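Local coordinates for core protein VP4 (Bluetongue virus, PDB 2JHP), which caps viral messenger RNA as a multifunctional enzyme that binds guanine and S-adenosyl-L-homocysteine, and is also counted among the inner-capsid proteins of the virus, at residues 265-269 / 305-309; 319-324 / 336-341; 287-291 / 316-320; 243-249 / 292-296. All blocks are in the same frame, centred on the assembly; numbering follows the deposited sequence.

Interaction 1 (265-269 / 305-309); sequences DVSSD and IKHRI. With SAH (S-adenosyl-L-homocysteine), chain C.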
loop_
_atom_site.group_PDB
_atom_site.type_symbol
_atom_site.label_atom_id
_atom_site.label_comp_id
_atom_site.label_asym_id
_atom_site.label_seq_id
_atom_site.Cartn_x
_atom_site.Cartn_y
_atom_site.Cartn_z
ATOM N N ASP A 265 -24.371 -23.205 5.219
ATOM C CA ASP A 265 -24.694 -23.391 3.799
ATOM C C ASP A 265 -25.631 -24.575 3.592
ATOM O O ASP A 265 -25.610 -25.236 2.547
ATOM C CB ASP A 265 -23.411 -23.552 2.958
ATOM C CG ASP A 265 -23.639 -23.263 1.474
ATOM O OD1 ASP A 265 -24.478 -22.392 1.144
ATOM O OD2 ASP A 265 -22.981 -23.905 0.633
ATOM N N VAL A 266 -26.471 -24.819 4.591
ATOM C CA VAL A 266 -27.409 -25.942 4.588
ATOM C C VAL A 266 -28.510 -25.829 3.510
ATOM O O VAL A 266 -29.165 -24.792 3.372
ATOM C CB VAL A 266 -28.014 -26.132 6.006
ATOM C CG1 VAL A 266 -29.096 -27.196 6.025
ATOM C CG2 VAL A 266 -26.911 -26.466 7.001
ATOM N N SER A 267 -28.676 -26.909 2.747
ATOM C CA SER A 267 -29.747 -27.061 1.755
ATOM C C SER A 267 -30.026 -28.555 1.518
ATOM O O SER A 267 -29.149 -29.391 1.743
ATOM C CB SER A 267 -29.376 -26.375 0.437
ATOM O OG SER A 267 -28.418 -27.128 -0.285
ATOM N N SER A 268 -31.238 -28.880 1.064
ATOM C CA SER A 268 -31.652 -30.280 0.879
ATOM C C SER A 268 -32.267 -30.562 -0.494
ATOM O O SER A 268 -32.253 -29.705 -1.375
ATOM C CB SER A 268 -32.621 -30.700 1.992
ATOM O OG SER A 268 -31.928 -31.027 3.185
ATOM N N ASP A 269 -32.788 -31.779 -0.666
ATOM C CA ASP A 269 -33.535 -32.174 -1.865
ATOM C C ASP A 269 -35.019 -31.846 -1.709
ATOM O O ASP A 269 -35.873 -32.418 -2.403
ATOM C CB ASP A 269 -33.358 -33.671 -2.138
ATOM C CG ASP A 269 -32.240 -33.960 -3.124
ATOM O OD1 ASP A 269 -32.510 -33.958 -4.347
ATOM O OD2 ASP A 269 -31.096 -34.204 -2.673
ATOM N N ILE A 305 -24.629 -16.697 6.850
ATOM C CA ILE A 305 -25.716 -17.643 6.581
ATOM C C ILE A 305 -26.222 -17.607 5.126
ATOM O O ILE A 305 -26.356 -16.539 4.518
ATOM C CB ILE A 305 -26.922 -17.421 7.556
ATOM C CG1 ILE A 305 -26.452 -17.092 8.993
ATOM C CG2 ILE A 305 -27.895 -18.610 7.508
ATOM C CD1 ILE A 305 -25.770 -18.232 9.761
ATOM N N LYS A 306 -26.500 -18.789 4.585
ATOM C CA LYS A 306 -27.159 -18.932 3.289
ATOM C C LYS A 306 -28.492 -18.187 3.298
ATOM O O LYS A 306 -29.246 -18.268 4.269
ATOM C CB LYS A 306 -27.393 -20.412 3.003
ATOM C CG LYS A 306 -27.580 -20.765 1.546
ATOM C CD LYS A 306 -28.215 -22.150 1.413
ATOM C CE LYS A 306 -27.652 -22.924 0.233
ATOM N NZ LYS A 306 -27.503 -22.064 -0.964
ATOM N N HIS A 307 -28.780 -17.458 2.227
ATOM C CA HIS A 307 -29.980 -16.639 2.197
ATOM C C HIS A 307 -30.702 -16.673 0.857
ATOM O O HIS A 307 -30.510 -15.787 0.025
ATOM C CB HIS A 307 -29.637 -15.192 2.559
ATOM C CG HIS A 307 -30.824 -14.371 2.948
ATOM N ND1 HIS A 307 -31.533 -13.615 2.041
ATOM C CD2 HIS A 307 -31.428 -14.189 4.147
ATOM C CE1 HIS A 307 -32.522 -12.999 2.665
ATOM N NE2 HIS A 307 -32.485 -13.334 3.941
ATOM N N ARG A 308 -31.535 -17.687 0.644
ATOM C CA ARG A 308 -32.369 -17.721 -0.570
ATOM C C ARG A 308 -33.625 -16.877 -0.378
ATOM O O ARG A 308 -34.309 -16.997 0.634
ATOM C CB ARG A 308 -32.705 -19.158 -1.049
ATOM C CG ARG A 308 -32.922 -20.213 0.044
ATOM C CD ARG A 308 -31.624 -20.958 0.443
ATOM N NE ARG A 308 -31.603 -22.337 -0.037
ATOM C CZ ARG A 308 -31.858 -23.399 0.720
ATOM N NH1 ARG A 308 -32.163 -23.263 2.009
ATOM N NH2 ARG A 308 -31.818 -24.606 0.175
ATOM N N ILE A 309 -33.890 -15.999 -1.344
ATOM C CA ILE A 309 -35.099 -15.173 -1.355
ATOM C C ILE A 309 -36.304 -15.992 -1.818
ATOM O O ILE A 309 -36.270 -16.587 -2.900
ATOM C CB ILE A 309 -34.960 -13.963 -2.295
ATOM C CG1 ILE A 309 -33.532 -13.429 -2.257
ATOM C CG2 ILE A 309 -35.994 -12.883 -1.932
ATOM C CD1 ILE A 309 -33.068 -12.768 -3.540
HETATM N N SAH C . -21.007 -25.991 0.877
HETATM C CA SAH C . -21.209 -26.961 -0.246
HETATM C CB SAH C . -22.548 -26.756 -0.960
HETATM C CG SAH C . -23.763 -26.971 -0.063
HETATM S SD SAH C . -24.667 -28.461 -0.532
HETATM C C SAH C . -20.048 -26.884 -1.233
HETATM O O SAH C . -19.373 -25.860 -1.342
HETATM O OXT SAH C . -19.756 -27.854 -1.933
HETATM C "C5'" SAH C . -25.734 -28.431 0.922
HETATM C "C4'" SAH C . -25.346 -29.568 1.850
HETATM O "O4'" SAH C . -25.958 -29.416 3.105
HETATM C "C3'" SAH C . -25.778 -30.933 1.343
HETATM O "O3'" SAH C . -24.627 -31.597 0.885
HETATM C "C2'" SAH C . -26.389 -31.634 2.546
HETATM O "O2'" SAH C . -25.766 -32.873 2.788
HETATM C "C1'" SAH C . -26.058 -30.696 3.686
HETATM N N9 SAH C . -27.026 -30.632 4.791
HETATM C C8 SAH C . -28.394 -30.673 4.742
HETATM N N7 SAH C . -28.865 -30.543 6.004
HETATM C C5 SAH C . -27.822 -30.408 6.850
HETATM C C6 SAH C . -27.731 -30.243 8.228
HETATM N N6 SAH C . -28.831 -30.193 8.971
HETATM N N1 SAH C . -26.485 -30.136 8.823
HETATM C C2 SAH C . -25.343 -30.189 8.057
HETATM N N3 SAH C . -25.443 -30.349 6.687
HETATM C C4 SAH C . -26.659 -30.458 6.097
#
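K306 reaches from its strand across D265 and the start of the loop 265-269, and its side chain can be followed atom by atom. CB lies 4.0 Å from D265 OD1. A chi1 of -158° sets CG beside the carbonyl carbon, 3.5 Å from D265 OD1. Next along, CD rests 3.4 Å from the carbonyl O of V266. The chain then bends at chi3 and chi4, bringing CE to 3.3 Å from D265 OD1. NZ ends 3.7 Å from D265 OD1, a long salt bridge; it has a stronger ionic partner in E335, while OD1 also pairs with R337. The contact lies in the interior of a Rossmann-type methyltransferase sheet, where the loop leaves the C-terminal end of strand 260-264 and K306 sits on the adjacent parallel strand 302-308. The placing of D265, K306 and E335 is consistent with the aspartate, a lysine and the glutamate of the K-D-K-E set known from 2'-O-methyltransferases. The other D265 oxygen, OD2, turns to the ligand and accepts a hydrogen bond of 2.9 Å from the amino N of SAH. V266 CG1 touches the adenine at N7, 3.4 Å away. Behind the loop, V266 O lies over one face of the R308 guanidinium, whose NH1 makes its salt bridges to D286 and E285.

Interaction 2 (319-324 / 336-341); sequences ISTYLF and LRNFMR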
loop_
_atom_site.group_PDB
_atom_site.type_symbol
_atom_site.label_atom_id
_atom_site.label_comp_id
_atom_site.label_asym_id
_atom_site.label_seq_id
_atom_site.Cartn_x
_atom_site.Cartn_y
_atom_site.Cartn_z
ATOM N N ILE A 319 -32.941 -12.747 10.915
ATOM C CA ILE A 319 -31.993 -12.230 11.888
ATOM C C ILE A 319 -30.690 -11.906 11.162
ATOM O O ILE A 319 -30.018 -12.797 10.640
ATOM C CB ILE A 319 -31.758 -13.233 13.025
ATOM C CG1 ILE A 319 -33.074 -13.539 13.747
ATOM C CG2 ILE A 319 -30.737 -12.687 14.002
ATOM C CD1 ILE A 319 -33.083 -14.876 14.445
ATOM N N SER A 320 -30.339 -10.626 11.126
ATOM C CA SER A 320 -29.251 -10.179 10.269
ATOM C C SER A 320 -28.493 -8.947 10.765
ATOM O O SER A 320 -28.980 -8.186 11.598
ATOM C CB SER A 320 -29.792 -9.906 8.857
ATOM O OG SER A 320 -28.755 -9.480 7.983
ATOM N N THR A 321 -27.287 -8.780 10.232
ATOM C CA THR A 321 -26.572 -7.510 10.281
ATOM C C THR A 321 -26.595 -6.910 8.866
ATOM O O THR A 321 -27.055 -5.785 8.669
ATOM C CB THR A 321 -25.123 -7.685 10.815
ATOM O OG1 THR A 321 -25.146 -8.048 12.206
ATOM C CG2 THR A 321 -24.309 -6.401 10.639
ATOM N N TYR A 322 -26.116 -7.671 7.886
ATOM C CA TYR A 322 -26.207 -7.261 6.485
ATOM C C TYR A 322 -26.712 -8.402 5.617
ATOM O O TYR A 322 -26.582 -9.569 5.974
ATOM C CB TYR A 322 -24.848 -6.807 5.929
ATOM C CG TYR A 322 -24.153 -5.668 6.649
ATOM C CD1 TYR A 322 -22.876 -5.837 7.160
ATOM C CD2 TYR A 322 -24.758 -4.414 6.790
ATOM C CE1 TYR A 322 -22.218 -4.795 7.805
ATOM C CE2 TYR A 322 -24.112 -3.370 7.438
ATOM C CZ TYR A 322 -22.843 -3.566 7.940
ATOM O OH TYR A 322 -22.194 -2.536 8.578
ATOM N N LEU A 323 -27.305 -8.045 4.484
ATOM C CA LEU A 323 -27.530 -8.979 3.391
ATOM C C LEU A 323 -26.812 -8.426 2.165
ATOM O O LEU A 323 -26.978 -7.253 1.810
ATOM C CB LEU A 323 -29.022 -9.161 3.101
ATOM C CG LEU A 323 -29.950 -9.645 4.222
ATOM C CD1 LEU A 323 -31.421 -9.480 3.814
ATOM C CD2 LEU A 323 -29.669 -11.084 4.623
ATOM N N PHE A 324 -25.985 -9.245 1.529
ATOM C CA PHE A 324 -25.323 -8.769 0.323
ATOM C C PHE A 324 -25.228 -9.754 -0.822
ATOM O O PHE A 324 -25.395 -10.957 -0.630
ATOM C CB PHE A 324 -23.956 -8.144 0.619
ATOM C CG PHE A 324 -23.210 -8.778 1.747
ATOM C CD1 PHE A 324 -22.957 -10.141 1.759
ATOM C CD2 PHE A 324 -22.719 -7.986 2.782
ATOM C CE1 PHE A 324 -22.237 -10.721 2.803
ATOM C CE2 PHE A 324 -21.995 -8.544 3.835
ATOM C CZ PHE A 324 -21.749 -9.914 3.843
ATOM N N LEU A 336 -28.616 -14.585 -1.594
ATOM C CA LEU A 336 -27.655 -13.647 -1.035
ATOM C C LEU A 336 -26.933 -14.332 0.101
ATOM O O LEU A 336 -27.132 -15.528 0.333
ATOM C CB LEU A 336 -28.363 -12.393 -0.519
ATOM C CG LEU A 336 -29.289 -11.662 -1.494
ATOM C CD1 LEU A 336 -30.105 -10.667 -0.725
ATOM C CD2 LEU A 336 -28.538 -10.971 -2.628
ATOM N N ARG A 337 -26.090 -13.578 0.799
ATOM C CA ARG A 337 -25.457 -14.058 2.022
ATOM C C ARG A 337 -25.828 -13.153 3.179
ATOM O O ARG A 337 -25.918 -11.932 3.034
ATOM C CB ARG A 337 -23.938 -14.151 1.868
ATOM C CG ARG A 337 -23.470 -15.266 0.949
ATOM C CD ARG A 337 -23.826 -16.629 1.504
ATOM N NE ARG A 337 -23.760 -17.660 0.474
ATOM C CZ ARG A 337 -24.057 -18.944 0.667
ATOM N NH1 ARG A 337 -24.419 -19.385 1.866
ATOM N NH2 ARG A 337 -23.977 -19.798 -0.344
ATOM N N ASN A 338 -26.075 -13.773 4.322
ATOM C CA ASN A 338 -26.482 -13.056 5.508
ATOM C C ASN A 338 -25.304 -12.967 6.437
ATOM O O ASN A 338 -24.901 -13.968 7.026
ATOM C CB ASN A 338 -27.640 -13.782 6.194
ATOM C CG ASN A 338 -28.220 -13.001 7.360
ATOM O OD1 ASN A 338 -29.158 -13.458 7.999
ATOM N ND2 ASN A 338 -27.668 -11.831 7.644
ATOM N N PHE A 339 -24.734 -11.772 6.539
ATOM C CA PHE A 339 -23.674 -11.535 7.496
ATOM C C PHE A 339 -24.261 -11.103 8.840
ATOM O O PHE A 339 -25.129 -10.220 8.903
ATOM C CB PHE A 339 -22.657 -10.505 6.983
ATOM C CG PHE A 339 -21.641 -10.105 8.017
ATOM C CD1 PHE A 339 -20.649 -10.993 8.421
ATOM C CD2 PHE A 339 -21.698 -8.853 8.614
ATOM C CE1 PHE A 339 -19.724 -10.630 9.388
ATOM C CE2 PHE A 339 -20.779 -8.484 9.581
ATOM C CZ PHE A 339 -19.790 -9.371 9.970
ATOM N N MET A 340 -23.777 -11.738 9.901
ATOM C CA MET A 340 -24.251 -11.472 11.243
ATOM C C MET A 340 -23.050 -11.101 12.101
ATOM O O MET A 340 -22.140 -11.915 12.285
ATOM C CB MET A 340 -24.945 -12.711 11.830
ATOM C CG MET A 340 -26.175 -13.235 11.063
ATOM S SD MET A 340 -26.868 -14.788 11.705
ATOM C CE MET A 340 -27.361 -14.287 13.344
ATOM N N ARG A 341 -23.032 -9.865 12.604
ATOM C CA ARG A 341 -22.006 -9.442 13.555
ATOM C C ARG A 341 -22.512 -9.741 14.953
ATOM O O ARG A 341 -23.591 -9.295 15.351
ATOM C CB ARG A 341 -21.676 -7.965 13.407
ATOM C CG ARG A 341 -20.309 -7.594 14.010
ATOM C CD ARG A 341 -20.449 -6.483 15.016
ATOM N NE ARG A 341 -20.969 -6.971 16.282
ATOM C CZ ARG A 341 -21.699 -6.257 17.128
ATOM N NH1 ARG A 341 -22.017 -4.999 16.851
ATOM N NH2 ARG A 341 -22.119 -6.813 18.254
#
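Opposite F339 the other strand spends two residues, T321 and Y322, making a classic beta bulge beside the hairpin of strands 322-324 and 335-341. F339 O accepts both T321 N and Y322 N, each at 2.9 Å, the first in the carbonyl plane and the second tilted from it by 20°. Past the bulge the antiparallel pairing is regular, closing with two bonds between F324 and R337. Packing is tight on the face with Y322, F324 and F339. The Y322 and F339 rings run alongside each other, with CD1 of Y322 at 3.5 Å from CD2 of F339. F324 crosses F339 and sets its CZ 3.3 Å from F339 CB. On the other face, with CG anti to the backbone N (chi1 -174°), N338 brings ND2 to weak hydrogen bonds with S320 OG and Y322 O, while L323 CD2 leans on its CG. The partly exposed end is looser. There the side chains of I319 and M340 meet at CG2 and CE, 3.8 Å apart, and the R341 side chain runs off to H353 and D355. Even so, the R341 backbone is pinned: its N donates to T321 OG1 at 2.8 Å, nearly straight at 167°.

Interaction 3 (287-291 / 316-320); sequences RLGEE and YHCIS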
loop_
_atom_site.group_PDB
_atom_site.type_symbol
_atom_site.label_atom_id
_atom_site.label_comp_id
_atom_site.label_asym_id
_atom_site.label_seq_id
_atom_site.Cartn_x
_atom_site.Cartn_y
_atom_site.Cartn_z
ATOM N N ARG A 287 -33.560 -19.729 8.212
ATOM C CA ARG A 287 -33.969 -19.220 9.525
ATOM C C ARG A 287 -33.316 -19.980 10.682
ATOM O O ARG A 287 -33.045 -19.388 11.728
ATOM C CB ARG A 287 -35.505 -19.276 9.710
ATOM C CG ARG A 287 -36.367 -18.183 9.030
ATOM C CD ARG A 287 -35.554 -17.021 8.408
ATOM N NE ARG A 287 -35.441 -17.170 6.954
ATOM C CZ ARG A 287 -34.507 -16.600 6.200
ATOM N NH1 ARG A 287 -33.575 -15.836 6.751
ATOM N NH2 ARG A 287 -34.500 -16.808 4.886
ATOM N N LEU A 288 -33.092 -21.284 10.497
ATOM C CA LEU A 288 -32.513 -22.136 11.540
ATOM C C LEU A 288 -31.057 -21.784 11.794
ATOM O O LEU A 288 -30.647 -21.639 12.948
ATOM C CB LEU A 288 -32.621 -23.622 11.182
ATOM C CG LEU A 288 -32.095 -24.594 12.244
ATOM C CD1 LEU A 288 -32.874 -24.416 13.551
ATOM C CD2 LEU A 288 -32.147 -26.054 11.775
ATOM N N GLY A 289 -30.298 -21.654 10.704
ATOM C CA GLY A 289 -28.888 -21.290 10.749
ATOM C C GLY A 289 -28.663 -19.995 11.489
ATOM O O GLY A 289 -27.729 -19.882 12.284
ATOM N N GLU A 290 -29.541 -19.030 11.221
ATOM C CA GLU A 290 -29.544 -17.735 11.888
ATOM C C GLU A 290 -29.796 -17.878 13.392
ATOM O O GLU A 290 -29.063 -17.316 14.213
ATOM C CB GLU A 290 -30.604 -16.822 11.255
ATOM C CG GLU A 290 -30.266 -16.330 9.848
ATOM C CD GLU A 290 -31.425 -15.612 9.158
ATOM O OE1 GLU A 290 -32.450 -15.308 9.819
ATOM O OE2 GLU A 290 -31.310 -15.357 7.938
ATOM N N GLU A 291 -30.841 -18.635 13.730
ATOM C CA GLU A 291 -31.252 -18.896 15.105
ATOM C C GLU A 291 -30.165 -19.613 15.905
ATOM O O GLU A 291 -29.839 -19.206 17.012
ATOM C CB GLU A 291 -32.539 -19.714 15.105
ATOM C CG GLU A 291 -33.767 -18.926 14.666
ATOM C CD GLU A 291 -35.011 -19.790 14.495
ATOM O OE1 GLU A 291 -34.972 -21.001 14.842
ATOM O OE2 GLU A 291 -36.039 -19.252 14.012
ATOM N N TYR A 316 -40.959 -10.322 4.488
ATOM C CA TYR A 316 -40.650 -11.371 5.457
ATOM C C TYR A 316 -39.576 -10.899 6.428
ATOM O O TYR A 316 -39.054 -9.787 6.302
ATOM C CB TYR A 316 -40.202 -12.658 4.749
ATOM C CG TYR A 316 -38.922 -12.538 3.934
ATOM C CD1 TYR A 316 -38.938 -12.048 2.622
ATOM C CD2 TYR A 316 -37.698 -12.939 4.469
ATOM C CE1 TYR A 316 -37.750 -11.949 1.872
ATOM C CE2 TYR A 316 -36.526 -12.852 3.730
ATOM C CZ TYR A 316 -36.554 -12.358 2.434
ATOM O OH TYR A 316 -35.385 -12.265 1.710
ATOM N N HIS A 317 -39.241 -11.753 7.390
ATOM C CA HIS A 317 -38.279 -11.385 8.423
ATOM C C HIS A 317 -37.137 -12.382 8.582
ATOM O O HIS A 317 -37.251 -13.556 8.213
ATOM C CB HIS A 317 -38.985 -11.162 9.761
ATOM C CG HIS A 317 -39.957 -10.026 9.746
ATOM N ND1 HIS A 317 -39.571 -8.715 9.921
ATOM C CD2 HIS A 317 -41.304 -10.005 9.578
ATOM C CE1 HIS A 317 -40.635 -7.933 9.864
ATOM N NE2 HIS A 317 -41.701 -8.691 9.658
ATOM N N CYS A 318 -36.033 -11.886 9.138
ATOM C CA CYS A 318 -34.858 -12.695 9.411
ATOM C C CYS A 318 -33.959 -12.021 10.458
ATOM O O CYS A 318 -34.188 -10.872 10.835
ATOM C CB CYS A 318 -34.072 -12.925 8.122
ATOM S SG CYS A 318 -33.230 -11.472 7.518
ATOM N N ILE A 319 -32.941 -12.747 10.915
ATOM C CA ILE A 319 -31.993 -12.230 11.888
ATOM C C ILE A 319 -30.690 -11.906 11.162
ATOM O O ILE A 319 -30.018 -12.797 10.640
ATOM C CB ILE A 319 -31.758 -13.233 13.025
ATOM C CG1 ILE A 319 -33.074 -13.539 13.747
ATOM C CG2 ILE A 319 -30.737 -12.687 14.002
ATOM C CD1 ILE A 319 -33.083 -14.876 14.445
ATOM N N SER A 320 -30.339 -10.626 11.126
ATOM C CA SER A 320 -29.251 -10.179 10.269
ATOM C C SER A 320 -28.493 -8.947 10.765
ATOM O O SER A 320 -28.980 -8.186 11.598
ATOM C CB SER A 320 -29.792 -9.906 8.857
ATOM O OG SER A 320 -28.755 -9.480 7.983
#
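H317 meets R287 through its backbone, the carbonyl O lying 3.9 Å from R287 CD, while its CB points away from the helix. C318 comes next and points its CB at the helix, into the angle between two polar groups: R287 NH1 and E290 OE1 each stand 3.3 Å from that carbon. Those two residues are themselves joined, with R287 NH1 in a salt bridge of 2.6 Å to E290 OE2. The pairing fixes the carboxylate one helical turn from the arginine. R287 manages it by bending at chi2 and chi3, and its guanidinium also makes a cation-pi contact with F283. At I319 the strand gives the one hydrogen bond between these two segments. The amide N donates to E290 OE1 over 2.8 Å, almost straight at 173°, but it comes from above the carboxylate plane, 55° out of it. E290 reaches that far because its chain is extended beyond CG. The acid is buried, and the arginine and the amide between them engage both of its oxygens. The far end of I319 is more casual: CD1 comes within 4.1 Å of E291 CG, the two side chains crossing at about a right angle near the surface. Helix segment 287-291 runs 34° from the strand, their axes 8.2 Å apart at closest approach. Strand 315-320 itself pairs antiparallel with strand 357-362, while R287 and E290 also touch H307 of strand 302-308, a strand of the main sheet.

Interaction 4 (243-249 / 292-296); sequences DSKKDIL and IAYEM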
loop_
_atom_site.group_PDB
_atom_site.type_symbol
_atom_site.label_atom_id
_atom_site.label_comp_id
_atom_site.label_asym_id
_atom_site.label_seq_id
_atom_site.Cartn_x
_atom_site.Cartn_y
_atom_site.Cartn_z
ATOM N N ASP A 243 -29.218 -29.787 13.921
ATOM C CA ASP A 243 -30.542 -29.213 14.183
ATOM C C ASP A 243 -30.561 -28.253 15.383
ATOM O O ASP A 243 -31.475 -27.429 15.508
ATOM C CB ASP A 243 -31.637 -30.304 14.286
ATOM C CG ASP A 243 -31.378 -31.325 15.397
ATOM O OD1 ASP A 243 -30.277 -31.331 15.990
ATOM O OD2 ASP A 243 -32.294 -32.137 15.674
ATOM N N SER A 244 -29.547 -28.351 16.246
ATOM C CA SER A 244 -29.415 -27.451 17.398
ATOM C C SER A 244 -27.973 -27.057 17.685
ATOM O O SER A 244 -27.027 -27.691 17.205
ATOM C CB SER A 244 -30.044 -28.056 18.654
ATOM O OG SER A 244 -29.489 -29.328 18.947
ATOM N N LYS A 245 -27.822 -25.999 18.478
ATOM C CA LYS A 245 -26.517 -25.518 18.912
ATOM C C LYS A 245 -25.707 -26.613 19.599
ATOM O O LYS A 245 -24.478 -26.603 19.536
ATOM C CB LYS A 245 -26.679 -24.317 19.851
ATOM C CG LYS A 245 -27.549 -24.568 21.078
ATOM C CD LYS A 245 -27.515 -23.389 22.032
ATOM C CE LYS A 245 -28.412 -23.645 23.246
ATOM N NZ LYS A 245 -28.431 -22.508 24.216
ATOM N N LYS A 246 -26.404 -27.551 20.246
ATOM C CA LYS A 246 -25.775 -28.675 20.937
ATOM C C LYS A 246 -24.773 -29.438 20.070
ATOM O O LYS A 246 -23.746 -29.902 20.569
ATOM C CB LYS A 246 -26.836 -29.644 21.453
ATOM C CG LYS A 246 -27.605 -29.171 22.700
ATOM C CD LYS A 246 -28.890 -29.980 22.935
ATOM C CE LYS A 246 -28.608 -31.356 23.526
ATOM N NZ LYS A 246 -29.868 -32.113 23.806
ATOM N N ASP A 247 -25.068 -29.556 18.776
ATOM C CA ASP A 247 -24.209 -30.284 17.836
ATOM C C ASP A 247 -22.869 -29.594 17.581
ATOM O O ASP A 247 -21.946 -30.199 17.035
ATOM C CB ASP A 247 -24.942 -30.488 16.505
ATOM C CG ASP A 247 -26.269 -31.201 16.673
ATOM O OD1 ASP A 247 -26.305 -32.225 17.393
ATOM O OD2 ASP A 247 -27.274 -30.742 16.086
ATOM N N ILE A 248 -22.782 -28.327 17.982
ATOM C CA ILE A 248 -21.615 -27.481 17.742
ATOM C C ILE A 248 -20.867 -27.168 19.040
ATOM O O ILE A 248 -19.637 -27.116 19.054
ATOM C CB ILE A 248 -22.026 -26.170 17.040
ATOM C CG1 ILE A 248 -22.834 -26.478 15.779
ATOM C CG2 ILE A 248 -20.799 -25.317 16.707
ATOM C CD1 ILE A 248 -23.580 -25.312 15.252
ATOM N N LEU A 249 -21.618 -26.958 20.120
ATOM C CA LEU A 249 -21.043 -26.758 21.451
ATOM C C LEU A 249 -20.064 -27.866 21.846
ATOM O O LEU A 249 -19.003 -27.582 22.409
ATOM C CB LEU A 249 -22.138 -26.645 22.530
ATOM C CG LEU A 249 -22.747 -25.315 23.010
ATOM C CD1 LEU A 249 -21.875 -24.091 22.720
ATOM C CD2 LEU A 249 -24.136 -25.116 22.448
ATOM N N ILE A 292 -29.595 -20.671 15.330
ATOM C CA ILE A 292 -28.458 -21.367 15.938
ATOM C C ILE A 292 -27.302 -20.403 16.207
ATOM O O ILE A 292 -26.697 -20.430 17.283
ATOM C CB ILE A 292 -28.015 -22.580 15.082
ATOM C CG1 ILE A 292 -29.031 -23.722 15.269
ATOM C CG2 ILE A 292 -26.607 -23.034 15.465
ATOM C CD1 ILE A 292 -28.835 -24.940 14.381
ATOM N N ALA A 293 -27.029 -19.535 15.233
ATOM C CA ALA A 293 -25.967 -18.540 15.356
ATOM C C ALA A 293 -26.270 -17.535 16.473
ATOM O O ALA A 293 -25.403 -17.247 17.299
ATOM C CB ALA A 293 -25.721 -17.824 14.008
ATOM N N TYR A 294 -27.500 -17.016 16.490
ATOM C CA TYR A 294 -27.929 -16.059 17.511
ATOM C C TYR A 294 -27.803 -16.654 18.923
ATOM O O TYR A 294 -27.308 -15.985 19.826
ATOM C CB TYR A 294 -29.362 -15.569 17.238
ATOM C CG TYR A 294 -29.765 -14.324 18.008
ATOM C CD1 TYR A 294 -29.412 -13.049 17.550
ATOM C CD2 TYR A 294 -30.501 -14.417 19.183
ATOM C CE1 TYR A 294 -29.768 -11.901 18.244
ATOM C CE2 TYR A 294 -30.873 -13.265 19.896
ATOM C CZ TYR A 294 -30.497 -12.010 19.412
ATOM O OH TYR A 294 -30.851 -10.866 20.095
ATOM N N GLU A 295 -28.227 -17.911 19.097
ATOM C CA GLU A 295 -28.122 -18.613 20.381
ATOM C C GLU A 295 -26.673 -18.670 20.816
ATOM O O GLU A 295 -26.360 -18.577 22.003
ATOM C CB GLU A 295 -28.636 -20.051 20.276
ATOM C CG GLU A 295 -30.103 -20.217 19.936
ATOM C CD GLU A 295 -30.463 -21.670 19.672
ATOM O OE1 GLU A 295 -30.567 -22.059 18.486
ATOM O OE2 GLU A 295 -30.626 -22.430 20.654
ATOM N N MET A 296 -25.801 -18.825 19.828
ATOM C CA MET A 296 -24.384 -18.996 20.050
ATOM C C MET A 296 -23.581 -17.696 19.945
ATOM O O MET A 296 -22.348 -17.718 19.915
ATOM C CB MET A 296 -23.847 -20.037 19.084
ATOM C CG MET A 296 -24.056 -21.450 19.550
ATOM S SD MET A 296 -23.429 -22.581 18.316
ATOM C CE MET A 296 -22.675 -23.763 19.399
#
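M296 pushes its methyl group into the turn at 245-249. CE lies 3.4 Å from each of three atoms: K245 O, I248 CB and L249 CD1. The chain is extended through chi2 (178°) and bends only at chi3, which lays SD along I248 and K245 before CE reaches the leucine. Beside it, I292 presents CG2 to I248 CD1 at 3.8 Å and rests CD1 near the carbonyl O of D243. At the outer rim K245 crosses E295 at about a right angle. Its CD is 3.5 Å from E295 OE2, yet NZ remains 4.2 Å from that oxygen, so opposite charges are near without forming a salt bridge. Further out, D247 shapes the turn: OD2 takes the D243 amide at 3.1 Å and, weakly, that of S244, while K245 O accepts the amides of both I248 and L249. Underneath, I248 and I292 both sit on F262 of strand 260-264, and I248 reaches H194 and I196 of strand 192-196. A short helical turn and the end of the long helix 280-295 thus pack against each other over F262 of the central strands, the alpha/beta layering of a Rossmann-type methyltransferase.

In the fold
The four contacts belong to one methyltransferase unit, with interactions 1 and 2 buried and interactions 3 and 4 only partly so. Interactions 1 and 2 meet at the sheet, where strands 302-308 and 335-341 are neighbours: the first is charged and faces the ligand, the second mostly backbone pairing and aromatic packing. Helix 280-295 serves both 3 and 4, holding strand 315-320 by a polar grip on one side and the 243-249 turn by aliphatic and methionine packing on the other. Interactions 2 and 3 share I319 and S320, and Y294, from the helix end used in 4, packs on I319, which ties the three together.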